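Local coordinates for protein flavin prenyltransferase PAD1, mitochondrial (Aspergillus niger, PDB 6QLG) that probably attaches a dimethylallyl group to the N5 and C6 atoms of FMN, making the prenylated flavin cofactor used by the ferulic acid decarboxylase FDC1, at residues D147-K151 and E152-L156. Numbering follows the deposited sequence.
Sequences DVMLK and ERRRL. With DMA (dimethylallyl diphosphate), chain P.
K151 and E152 run side by side and point the same way, and their ends meet in a salt bridge, NZ of K151 lying 3.1 Å from OE2 of E152 and approaching the oxygen almost in line with its bond to CD. K151 leaves the backbone with CG wedged between N and the carbonyl carbon (chi1 88°), and the bend at its last torsion turns NZ onto O2A of the dimethylallyl diphosphate, 2.8 Å away. Two acids share the charge of the lysine, the other being E162 of the second subunit, while R207 of the third subunit is the stronger partner of E152. Here helix 141-151 ends in a Schellman motif: R153 takes positive phi (61°), R154 N bonds M149 O at 2.8 Å, and R153 N reaches L150 O from above the carbonyl plane. The R153 side chain folds back, its NH1 donating to K151 O at 3.0 Å with the oxygen near the guanidinium plane. M149 crosses R154 at about a right angle, SD resting 3.7 Å from CD of R154, whose NH2 hydrogen-bonds G113 O. Farther on, as the chain enters strand 155-160 of the parallel flavoprotein sheet, L156 turns back to the helix and its CD2 packs against CD2 of L150 at 3.8 Å.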
# COMPACT_ATOMS: atom_id res chain seq x y z
N ASP B 147 -20.88 -10.98 10.03
CA ASP B 147 -19.76 -10.46 10.81
C ASP B 147 -19.30 -11.48 11.85
O ASP B 147 -18.10 -11.65 12.09
CB ASP B 147 -20.16 -9.15 11.48
CG ASP B 147 -18.97 -8.39 12.06
OD1 ASP B 147 -18.15 -7.88 11.27
OD2 ASP B 147 -18.88 -8.29 13.30
N VAL B 148 -20.25 -12.19 12.46
CA VAL B 148 -19.92 -13.21 13.45
C VAL B 148 -19.29 -14.43 12.79
O VAL B 148 -18.32 -14.99 13.31
CB VAL B 148 -21.18 -13.58 14.26
CG1 VAL B 148 -20.93 -14.83 15.08
CG2 VAL B 148 -21.59 -12.42 15.16
N MET B 149 -19.82 -14.85 11.64
CA MET B 149 -19.23 -15.97 10.91
C MET B 149 -17.76 -15.70 10.59
O MET B 149 -16.91 -16.59 10.71
CB MET B 149 -20.01 -16.25 9.63
CG MET B 149 -21.46 -16.66 9.83
SD MET B 149 -21.65 -18.33 10.49
CE MET B 149 -23.40 -18.32 10.88
N LEU B 150 -17.44 -14.48 10.17
CA LEU B 150 -16.06 -14.15 9.83
C LEU B 150 -15.16 -14.20 11.06
O LEU B 150 -14.04 -14.72 10.99
CB LEU B 150 -16.00 -12.77 9.18
CG LEU B 150 -16.61 -12.65 7.78
CD1 LEU B 150 -16.53 -11.22 7.26
CD2 LEU B 150 -15.93 -13.62 6.82
N LYS B 151 -15.63 -13.68 12.19
CA LYS B 151 -14.78 -13.66 13.38
C LYS B 151 -14.60 -15.06 13.97
O LYS B 151 -13.55 -15.36 14.54
CB LYS B 151 -15.35 -12.69 14.42
CG LYS B 151 -16.37 -13.27 15.40
CD LYS B 151 -16.89 -12.18 16.33
CE LYS B 151 -18.13 -12.62 17.10
NZ LYS B 151 -17.80 -13.11 18.46
N GLU B 152 -15.60 -15.94 13.82
CA GLU B 152 -15.48 -17.32 14.27
C GLU B 152 -14.84 -18.22 13.22
O GLU B 152 -14.73 -19.43 13.46
CB GLU B 152 -16.86 -17.87 14.65
CG GLU B 152 -17.60 -17.04 15.70
CD GLU B 152 -16.90 -17.05 17.05
OE1 GLU B 152 -16.15 -18.01 17.34
OE2 GLU B 152 -17.11 -16.10 17.83
N ARG B 153 -14.42 -17.67 12.08
CA ARG B 153 -13.75 -18.42 11.02
C ARG B 153 -14.64 -19.53 10.47
O ARG B 153 -14.19 -20.65 10.20
CB ARG B 153 -12.41 -19.00 11.51
CG ARG B 153 -11.22 -18.06 11.30
CD ARG B 153 -11.33 -16.81 12.16
NE ARG B 153 -10.08 -16.04 12.17
CZ ARG B 153 -9.91 -14.91 12.86
NH1 ARG B 153 -10.91 -14.42 13.58
NH2 ARG B 153 -8.75 -14.28 12.81
N ARG B 154 -15.92 -19.22 10.28
CA ARG B 154 -16.87 -20.12 9.64
C ARG B 154 -17.07 -19.73 8.18
O ARG B 154 -16.88 -18.57 7.80
CB ARG B 154 -18.20 -20.12 10.38
CG ARG B 154 -18.11 -20.64 11.81
CD ARG B 154 -19.39 -20.41 12.59
NE ARG B 154 -19.19 -20.57 14.03
CZ ARG B 154 -20.05 -20.17 14.96
NH1 ARG B 154 -21.19 -19.59 14.61
NH2 ARG B 154 -19.78 -20.36 16.24
N ARG B 155 -17.45 -20.70 7.37
CA ARG B 155 -17.60 -20.49 5.93
C ARG B 155 -18.74 -19.52 5.65
O ARG B 155 -19.87 -19.71 6.12
CB ARG B 155 -17.82 -21.82 5.23
CG ARG B 155 -18.17 -21.74 3.74
CD ARG B 155 -17.05 -21.12 2.89
NE ARG B 155 -15.72 -21.62 3.21
CZ ARG B 155 -15.09 -22.58 2.53
NH1 ARG B 155 -15.67 -23.15 1.49
NH2 ARG B 155 -13.87 -22.96 2.90
N LEU B 156 -18.44 -18.46 4.89
CA LEU B 156 -19.42 -17.45 4.53
C LEU B 156 -19.38 -17.26 3.02
O LEU B 156 -18.34 -16.87 2.47
CB LEU B 156 -19.14 -16.12 5.24
CG LEU B 156 -19.98 -14.92 4.79
CD1 LEU B 156 -21.46 -15.12 5.12
CD2 LEU B 156 -19.46 -13.63 5.41
C1 DMA P . -23.12 -11.80 21.59
O1 DMA P . -22.31 -12.64 20.83
C2 DMA P . -24.44 -11.58 20.87
C3 DMA P . -25.58 -11.68 21.54
C4 DMA P . -26.90 -11.46 20.81
C5 DMA P . -25.57 -12.00 23.03
PA DMA P . -20.68 -12.49 20.98
O1A DMA P . -20.26 -11.10 20.57
O2A DMA P . -19.99 -13.52 20.11
O3A DMA P . -20.27 -12.73 22.56
PB DMA P . -19.04 -13.70 23.06
O1B DMA P . -17.80 -13.36 22.27
O2B DMA P . -19.42 -15.15 22.82
O3B DMA P . -18.76 -13.48 24.53